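Local atomic coordinates of type III export protein PSCG (Pseudomonas aeruginosa, PDB entry 2UWJ), a protein that chaperones the type III secretion needle protein PscF together with PscE, preventing its premature polymerisation in the bacterial cytoplasm, and is required for needle assembly. Residues Ile28-Glu33 / Leu43-Ser48; Trp73-Glu78 / Asp88-Gly93. All blocks are in the same frame, centred on the assembly; numbering follows the deposited sequence.

Contact 1 of 2, residues Ile28-Glu33 / Leu43-Ser48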
ATOM      1  N   ILE C  28       4.888  17.224 -11.657  1.00 22.30           N
ATOM      2  CA  ILE C  28       4.759  15.786 -11.864  1.00 22.70           C
ATOM      3  C   ILE C  28       3.409  15.419 -12.452  1.00 25.07           C
ATOM      4  O   ILE C  28       3.317  14.564 -13.328  1.00 21.42           O
ATOM      5  CB  ILE C  28       5.018  14.994 -10.552  1.00 25.03           C
ATOM      6  CG1 ILE C  28       6.530  15.139 -10.189  1.00 25.95           C
ATOM      7  CG2 ILE C  28       4.623  13.479 -10.764  1.00 19.96           C
ATOM      8  CD1 ILE C  28       6.917  14.762  -8.726  1.00 25.07           C
ATOM      9  N   ALA C  29       2.348  16.084 -11.993  1.00 23.84           N
ATOM     10  CA  ALA C  29       1.022  15.779 -12.530  1.00 23.41           C
ATOM     11  C   ALA C  29       0.953  16.072 -14.036  1.00 22.23           C
ATOM     12  O   ALA C  29       0.352  15.298 -14.796  1.00 22.51           O
ATOM     13  CB  ALA C  29      -0.068  16.600 -11.805  1.00 19.80           C
ATOM     14  N   GLU C  30       1.512  17.196 -14.453  1.00 21.71           N
ATOM     15  CA  GLU C  30       1.496  17.577 -15.894  1.00 26.74           C
ATOM     16  C   GLU C  30       2.222  16.519 -16.723  1.00 25.94           C
ATOM     17  O   GLU C  30       1.726  16.040 -17.766  1.00 28.59           O
ATOM     18  CB  GLU C  30       2.166  18.944 -16.096  1.00 25.33           C
ATOM     19  CG  GLU C  30       1.216  19.988 -15.746  1.00 38.69           C
ATOM     20  CD  GLU C  30       1.804  21.395 -15.849  1.00 49.95           C
ATOM     21  OE1 GLU C  30       2.811  21.549 -16.580  1.00 48.16           O
ATOM     22  OE2 GLU C  30       1.224  22.314 -15.206  1.00 48.69           O
ATOM     23  N   TRP C  31       3.376  16.113 -16.230  1.00 25.50           N
ATOM     24  CA  TRP C  31       4.139  15.038 -16.904  1.00 25.68           C
ATOM     25  C   TRP C  31       3.339  13.715 -16.929  1.00 27.16           C
ATOM     26  O   TRP C  31       3.306  13.046 -17.951  1.00 24.46           O
ATOM     27  CB  TRP C  31       5.467  14.895 -16.182  1.00 27.55           C
ATOM     28  CG  TRP C  31       6.279  13.733 -16.589  1.00 33.34           C
ATOM     29  CD1 TRP C  31       6.972  13.561 -17.769  1.00 37.51           C
ATOM     30  CD2 TRP C  31       6.570  12.605 -15.784  1.00 35.39           C
ATOM     31  NE1 TRP C  31       7.683  12.381 -17.724  1.00 36.75           N
ATOM     32  CE2 TRP C  31       7.451  11.780 -16.512  1.00 33.92           C
ATOM     33  CE3 TRP C  31       6.168  12.207 -14.499  1.00 43.56           C
ATOM     34  CZ2 TRP C  31       7.937  10.588 -16.011  1.00 41.87           C
ATOM     35  CZ3 TRP C  31       6.650  11.007 -13.986  1.00 44.08           C
ATOM     36  CH2 TRP C  31       7.531  10.211 -14.749  1.00 50.01           C
ATOM     37  N   LEU C  32       2.676  13.326 -15.822  1.00 23.80           N
ATOM     38  CA  LEU C  32       1.860  12.105 -15.802  1.00 23.34           C
ATOM     39  C   LEU C  32       0.738  12.197 -16.855  1.00 23.43           C
ATOM     40  O   LEU C  32       0.361  11.195 -17.467  1.00 24.97           O
ATOM     41  CB  LEU C  32       1.225  11.862 -14.417  1.00 21.79           C
ATOM     42  CG  LEU C  32       2.229  11.394 -13.360  1.00 24.96           C
ATOM     43  CD1 LEU C  32       1.546  11.531 -11.986  1.00 23.31           C
ATOM     44  CD2 LEU C  32       2.655   9.906 -13.644  1.00 25.75           C
ATOM     45  N   GLU C  33       0.184  13.387 -17.041  1.00 23.66           N
ATOM     46  CA  GLU C  33      -0.849  13.527 -18.056  1.00 27.41           C
ATOM     47  C   GLU C  33      -0.227  13.310 -19.457  1.00 30.27           C
ATOM     48  O   GLU C  33      -0.825  12.665 -20.313  1.00 31.12           O
ATOM     49  CB  GLU C  33      -1.526  14.889 -17.930  1.00 30.20           C
ATOM     50  CG  GLU C  33      -2.598  14.885 -16.844  1.00 28.58           C
ATOM     51  CD  GLU C  33      -3.161  16.259 -16.541  1.00 34.92           C
ATOM     52  OE1 GLU C  33      -2.738  17.241 -17.186  1.00 32.92           O
ATOM     53  OE2 GLU C  33      -4.038  16.365 -15.648  1.00 33.64           O
ATOM     54  N   LEU C  43      -5.817  12.984  -9.230  1.00 21.40           N
ATOM     55  CA  LEU C  43      -5.660  12.810  -7.775  1.00 20.49           C
ATOM     56  C   LEU C  43      -4.632  13.802  -7.191  1.00 23.85           C
ATOM     57  O   LEU C  43      -4.871  14.504  -6.176  1.00 21.49           O
ATOM     58  CB  LEU C  43      -5.156  11.367  -7.469  1.00 20.90           C
ATOM     59  CG  LEU C  43      -4.699  11.157  -6.006  1.00 21.54           C
ATOM     60  CD1 LEU C  43      -5.905  11.441  -5.135  1.00 22.14           C
ATOM     61  CD2 LEU C  43      -4.219   9.680  -5.739  1.00 19.77           C
ATOM     62  N   ILE C  44      -3.468  13.880  -7.814  1.00 20.53           N
ATOM     63  CA  ILE C  44      -2.411  14.779  -7.313  1.00 19.65           C
ATOM     64  C   ILE C  44      -2.816  16.248  -7.384  1.00 19.50           C
ATOM     65  O   ILE C  44      -2.631  17.006  -6.422  1.00 22.63           O
ATOM     66  CB  ILE C  44      -1.069  14.548  -8.114  1.00 18.29           C
ATOM     67  CG1 ILE C  44      -0.476  13.150  -7.749  1.00 17.93           C
ATOM     68  CG2 ILE C  44      -0.058  15.663  -7.792  1.00 18.06           C
ATOM     69  CD1 ILE C  44       0.453  12.521  -8.950  1.00 20.72           C
ATOM     70  N   ARG C  45      -3.386  16.637  -8.511  1.00 21.78           N
ATOM     71  CA  ARG C  45      -3.850  18.009  -8.722  1.00 24.81           C
ATOM     72  C   ARG C  45      -4.861  18.366  -7.634  1.00 21.58           C
ATOM     73  O   ARG C  45      -4.772  19.418  -7.016  1.00 23.53           O
ATOM     74  CB  ARG C  45      -4.555  18.101 -10.089  1.00 23.41           C
ATOM     75  CG  ARG C  45      -3.589  18.238 -11.320  1.00 23.21           C
ATOM     76  CD  ARG C  45      -4.394  18.448 -12.578  1.00 26.00           C
ATOM     77  NE  ARG C  45      -3.558  18.444 -13.785  1.00 30.50           N
ATOM     78  CZ  ARG C  45      -2.786  19.465 -14.155  1.00 37.58           C
ATOM     79  NH1 ARG C  45      -2.751  20.552 -13.394  1.00 35.49           N
ATOM     80  NH2 ARG C  45      -2.084  19.428 -15.297  1.00 33.87           N
ATOM     81  N   ILE C  46      -5.843  17.484  -7.443  1.00 19.06           N
ATOM     82  CA  ILE C  46      -6.898  17.740  -6.442  1.00 21.71           C
ATOM     83  C   ILE C  46      -6.367  17.803  -4.975  1.00 25.18           C
ATOM     84  O   ILE C  46      -6.695  18.715  -4.194  1.00 22.46           O
ATOM     85  CB  ILE C  46      -7.985  16.695  -6.566  1.00 17.96           C
ATOM     86  CG1 ILE C  46      -8.759  16.970  -7.866  1.00 20.35           C
ATOM     87  CG2 ILE C  46      -8.929  16.765  -5.311  1.00 20.11           C
ATOM     88  CD1 ILE C  46      -9.685  15.827  -8.324  1.00 22.39           C
ATOM     89  N   SER C  47      -5.503  16.856  -4.630  1.00 24.03           N
ATOM     90  CA  SER C  47      -4.930  16.829  -3.307  1.00 23.05           C
ATOM     91  C   SER C  47      -4.109  18.108  -3.069  1.00 24.07           C
ATOM     92  O   SER C  47      -4.196  18.740  -1.988  1.00 21.50           O
ATOM     93  CB  SER C  47      -4.034  15.593  -3.124  1.00 18.39           C
ATOM     94  OG  SER C  47      -3.383  15.640  -1.863  1.00 19.61           O
ATOM     95  N   SER C  48      -3.315  18.499  -4.060  1.00 22.76           N
ATOM     96  CA  SER C  48      -2.473  19.680  -3.921  1.00 22.09           C
ATOM     97  C   SER C  48      -3.346  20.929  -3.733  1.00 23.13           C
ATOM     98  O   SER C  48      -3.082  21.739  -2.852  1.00 24.58           O
ATOM     99  CB  SER C  48      -1.615  19.902  -5.165  1.00 25.73           C
ATOM    100  OG  SER C  48      -0.940  21.135  -5.020  1.00 23.43           O
TER
HETATM  101  O   HOH W   1      -1.363  22.779 -15.070  1.00 47.80           O
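Arg45 of helix 38-51 crosses Ala29 to reach Glu33 of helix 22-34. Its CB starts the chain toward the partner helix. Arg45 CG, anti to the carbonyl carbon (chi1 -81°), lies 3.9 Å from Ala29 CB; the small methyl leaves room for the long chain to pass. From CG to NE the chain is extended, carrying the guanidinium to Glu33, which comes from the opposite direction. The grip is side-on: Arg45 NE donates to Glu33 OE2 at 2.8 Å and Arg45 NH2 to Glu33 OE1 at 3.0 Å. Both acceptors lie near the guanidinium plane, yet the nitrogens stand above the carboxylate plane, the two groups being turned by 33°. Arg45 NH2 also comes within 3.4 Å of Glu30 CG, while a water accepts from Arg45 NH1 and donates to Glu30 OE2, extending the polar network along the partly exposed side. On the buried side of Arg45 the contact is apolar: Ile44 CG2 sits 4.1 Å from Ala29 CB, and the Ile44 and Leu32 CD1 methyls meet tightly at 3.4 Å. The segment axes come within 9.7 Å; antiparallel packing of successive helices is consistent with the TPR clan to which the YscG family is assigned.

Contact 2 of 2, residues Trp73-Glu78 / Asp88-Gly93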
ATOM      1  N   TRP C  73     -12.605  13.509  -2.118  1.00 20.81           N
ATOM      2  CA  TRP C  73     -11.948  14.797  -2.124  1.00 19.25           C
ATOM      3  C   TRP C  73     -12.959  15.905  -2.356  1.00 23.03           C
ATOM      4  O   TRP C  73     -12.847  16.968  -1.717  1.00 19.55           O
ATOM      5  CB  TRP C  73     -10.860  14.891  -3.209  1.00 19.63           C
ATOM      6  CG  TRP C  73      -9.817  13.871  -2.991  1.00 19.98           C
ATOM      7  CD1 TRP C  73      -9.804  12.568  -3.455  1.00 20.43           C
ATOM      8  CD2 TRP C  73      -8.630  14.035  -2.215  1.00 22.99           C
ATOM      9  NE1 TRP C  73      -8.656  11.915  -3.007  1.00 22.83           N
ATOM     10  CE2 TRP C  73      -7.922  12.805  -2.250  1.00 26.72           C
ATOM     11  CE3 TRP C  73      -8.088  15.114  -1.489  1.00 30.66           C
ATOM     12  CZ2 TRP C  73      -6.691  12.636  -1.583  1.00 28.98           C
ATOM     13  CZ3 TRP C  73      -6.855  14.930  -0.825  1.00 28.01           C
ATOM     14  CH2 TRP C  73      -6.184  13.723  -0.882  1.00 25.05           C
ATOM     15  N   PHE C  74     -13.931  15.696  -3.239  1.00 20.27           N
ATOM     16  CA  PHE C  74     -14.947  16.744  -3.473  1.00 22.99           C
ATOM     17  C   PHE C  74     -15.841  16.916  -2.211  1.00 22.63           C
ATOM     18  O   PHE C  74     -16.164  18.059  -1.859  1.00 24.31           O
ATOM     19  CB  PHE C  74     -15.783  16.441  -4.732  1.00 20.94           C
ATOM     20  CG  PHE C  74     -14.923  16.193  -5.960  1.00 20.93           C
ATOM     21  CD1 PHE C  74     -13.821  17.003  -6.219  1.00 20.29           C
ATOM     22  CD2 PHE C  74     -15.211  15.130  -6.842  1.00 24.00           C
ATOM     23  CE1 PHE C  74     -12.993  16.765  -7.362  1.00 25.87           C
ATOM     24  CE2 PHE C  74     -14.403  14.888  -7.971  1.00 23.66           C
ATOM     25  CZ  PHE C  74     -13.302  15.695  -8.229  1.00 24.79           C
ATOM     26  N   ALA C  75     -16.224  15.812  -1.550  1.00 22.61           N
ATOM     27  CA  ALA C  75     -16.984  15.919  -0.277  1.00 21.70           C
ATOM     28  C   ALA C  75     -16.132  16.774   0.733  1.00 27.39           C
ATOM     29  O   ALA C  75     -16.646  17.672   1.421  1.00 25.31           O
ATOM     30  CB  ALA C  75     -17.195  14.535   0.339  1.00 21.74           C
ATOM     31  N   LEU C  76     -14.835  16.494   0.815  1.00 22.62           N
ATOM     32  CA  LEU C  76     -13.990  17.224   1.799  1.00 20.85           C
ATOM     33  C   LEU C  76     -13.984  18.717   1.451  1.00 26.18           C
ATOM     34  O   LEU C  76     -14.017  19.577   2.366  1.00 24.79           O
ATOM     35  CB  LEU C  76     -12.542  16.692   1.823  1.00 19.09           C
ATOM     36  CG  LEU C  76     -12.396  15.297   2.522  1.00 23.63           C
ATOM     37  CD1 LEU C  76     -11.015  14.707   2.239  1.00 26.08           C
ATOM     38  CD2 LEU C  76     -12.630  15.419   4.003  1.00 24.20           C
ATOM     39  N   CYS C  77     -13.908  19.034   0.152  1.00 21.01           N
ATOM     40  CA  CYS C  77     -13.896  20.434  -0.306  1.00 23.63           C
ATOM     41  C   CYS C  77     -15.222  21.136   0.066  1.00 25.55           C
ATOM     42  O   CYS C  77     -15.249  22.312   0.535  1.00 22.38           O
ATOM     43  CB  CYS C  77     -13.673  20.501  -1.835  1.00 22.40           C
ATOM     44  SG  CYS C  77     -11.953  20.204  -2.284  1.00 23.87           S
ATOM     45  N   GLU C  78     -16.319  20.446  -0.184  1.00 22.35           N
ATOM     46  CA  GLU C  78     -17.650  20.995   0.142  1.00 24.16           C
ATOM     47  C   GLU C  78     -17.724  21.234   1.682  1.00 28.53           C
ATOM     48  O   GLU C  78     -18.274  22.255   2.160  1.00 26.92           O
ATOM     49  CB  GLU C  78     -18.743  20.004  -0.321  1.00 20.25           C
ATOM     50  CG  GLU C  78     -18.986  20.113  -1.824  1.00 24.05           C
ATOM     51  CD  GLU C  78     -19.752  18.921  -2.417  1.00 23.08           C
ATOM     52  OE1 GLU C  78     -19.737  17.831  -1.823  1.00 24.72           O
ATOM     53  OE2 GLU C  78     -20.347  19.106  -3.477  1.00 23.05           O
ATOM     54  N   ASP C  88     -24.012  16.653   1.943  1.00 31.00           N
ATOM     55  CA  ASP C  88     -24.920  15.586   2.315  1.00 32.49           C
ATOM     56  C   ASP C  88     -25.402  14.809   1.111  1.00 23.56           C
ATOM     57  O   ASP C  88     -25.544  13.597   1.194  1.00 30.37           O
ATOM     58  CB  ASP C  88     -26.131  16.116   3.122  1.00 37.71           C
ATOM     59  CG  ASP C  88     -25.729  16.680   4.489  1.00 52.25           C
ATOM     60  OD1 ASP C  88     -24.648  16.295   5.021  1.00 52.35           O
ATOM     61  OD2 ASP C  88     -26.505  17.507   5.041  1.00 49.79           O
ATOM     62  N   ARG C  89     -25.693  15.477   0.001  1.00 32.96           N
ATOM     63  CA  ARG C  89     -26.137  14.744  -1.200  1.00 33.76           C
ATOM     64  C   ARG C  89     -24.979  13.867  -1.736  1.00 35.26           C
ATOM     65  O   ARG C  89     -25.183  12.707  -2.131  1.00 32.69           O
ATOM     66  CB  ARG C  89     -26.571  15.688  -2.336  1.00 33.00           C
ATOM     67  CG  ARG C  89     -27.903  16.432  -2.077  1.00 40.94           C
ATOM     68  CD  ARG C  89     -28.354  17.222  -3.310  1.00 39.49           C
ATOM     69  NE  ARG C  89     -27.447  18.301  -3.719  1.00 39.62           N
ATOM     70  CZ  ARG C  89     -27.420  19.521  -3.183  1.00 41.71           C
ATOM     71  NH1 ARG C  89     -28.253  19.846  -2.186  1.00 43.05           N
ATOM     72  NH2 ARG C  89     -26.570  20.432  -3.663  1.00 37.37           N
ATOM     73  N   ARG C  90     -23.773  14.428  -1.797  1.00 30.16           N
ATOM     74  CA  ARG C  90     -22.646  13.634  -2.290  1.00 29.37           C
ATOM     75  C   ARG C  90     -22.446  12.397  -1.387  1.00 29.11           C
ATOM     76  O   ARG C  90     -22.337  11.255  -1.881  1.00 28.54           O
ATOM     77  CB  ARG C  90     -21.357  14.501  -2.358  1.00 26.90           C
ATOM     78  CG  ARG C  90     -20.181  13.770  -3.068  1.00 26.05           C
ATOM     79  CD  ARG C  90     -18.963  14.695  -3.245  1.00 25.32           C
ATOM     80  NE  ARG C  90     -19.274  15.979  -3.896  1.00 25.70           N
ATOM     81  CZ  ARG C  90     -19.304  16.217  -5.217  1.00 28.54           C
ATOM     82  NH1 ARG C  90     -19.052  15.268  -6.130  1.00 24.24           N
ATOM     83  NH2 ARG C  90     -19.548  17.451  -5.646  1.00 23.30           N
ATOM     84  N   LEU C  91     -22.395  12.599  -0.063  1.00 30.76           N
ATOM     85  CA  LEU C  91     -22.226  11.452   0.840  1.00 31.61           C
ATOM     86  C   LEU C  91     -23.343  10.420   0.666  1.00 35.97           C
ATOM     87  O   LEU C  91     -23.071   9.212   0.577  1.00 32.61           O
ATOM     88  CB  LEU C  91     -22.134  11.875   2.314  1.00 32.79           C
ATOM     89  CG  LEU C  91     -20.953  12.763   2.679  1.00 34.68           C
ATOM     90  CD1 LEU C  91     -20.906  12.966   4.198  1.00 31.25           C
ATOM     91  CD2 LEU C  91     -19.652  12.077   2.144  1.00 28.02           C
ATOM     92  N   ALA C  92     -24.591  10.879   0.559  1.00 34.72           N
ATOM     93  CA  ALA C  92     -25.712   9.937   0.356  1.00 37.20           C
ATOM     94  C   ALA C  92     -25.484   9.121  -0.940  1.00 37.14           C
ATOM     95  O   ALA C  92     -25.756   7.926  -0.989  1.00 37.31           O
ATOM     96  CB  ALA C  92     -27.089  10.718   0.290  1.00 38.38           C
ATOM     97  N   GLY C  93     -24.965   9.763  -1.984  1.00 35.25           N
ATOM     98  CA  GLY C  93     -24.700   9.045  -3.220  1.00 36.55           C
ATOM     99  C   GLY C  93     -23.611   7.979  -3.045  1.00 38.68           C
ATOM    100  O   GLY C  93     -23.779   6.828  -3.444  1.00 40.47           O
TER
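A buried packing of two successive antiparallel helices, 71-80 and 84-95, is sealed by a salt bridge. The axes of segments 73-78 and 88-93 approach to 9.6 Å, 156° between their directions, and the nearest backbone pair is Ala75 and Arg90, CA to CA 6.4 Å. A small residue suits this spot: Arg90 CD comes within 3.4 Å of Ala75 N, and Leu91 CD2 rests on Ala75 CB at 3.9 Å. Such close pairing of successive helices is consistent with the TPR-like helical array expected of this family; helix 100-113 packs on Leu91 through Arg110. Arg90 has CG beside the carbonyl carbon (chi1 -172°) and bends at chi3 (-52°), bringing the guanidinium to Glu78. Phe74 CB lies over the centre of one guanidinium face, 3.6 Å from Arg90 CZ. At the edge, Arg90 NE donates a hydrogen bond to Glu78 OE1 at 2.8 Å and Arg90 NH2 one to Glu78 OE2 at the same distance, together a side-on salt bridge in which each oxygen of the buried carboxylate is met by its own nitrogen from above the carboxylate plane. A second salt bridge, Arg90 NH1 to Glu71, probably further restricts how the guanidinium turns.

In the fold
Contact 1 closes before contact 2 opens along the chain, and their centres lie about 21 Å apart, on opposite sides of the chain's centre. Helices 38-51 and 71-80 join them directly. Trp73 CB packs on Ile46 CG2 at 3.4 Å, the far end of the indole reaches Ser47, and Phe74 CE1 meets Ile46 CD1 at 3.6 Å. Ile46 and the two aromatic rings make up much of this junction, where the small Ser47 lets the indole come close. Helix 22-34 at contact 1 also touches PscE through Ile28, Glu30 and Trp31, whereas Leu43 and Ser47 of contact 1 and Trp73 and Leu76 of contact 2 pack against another protein chain. A bound nickel ion lies about 10 Å from the Glu30 side chain.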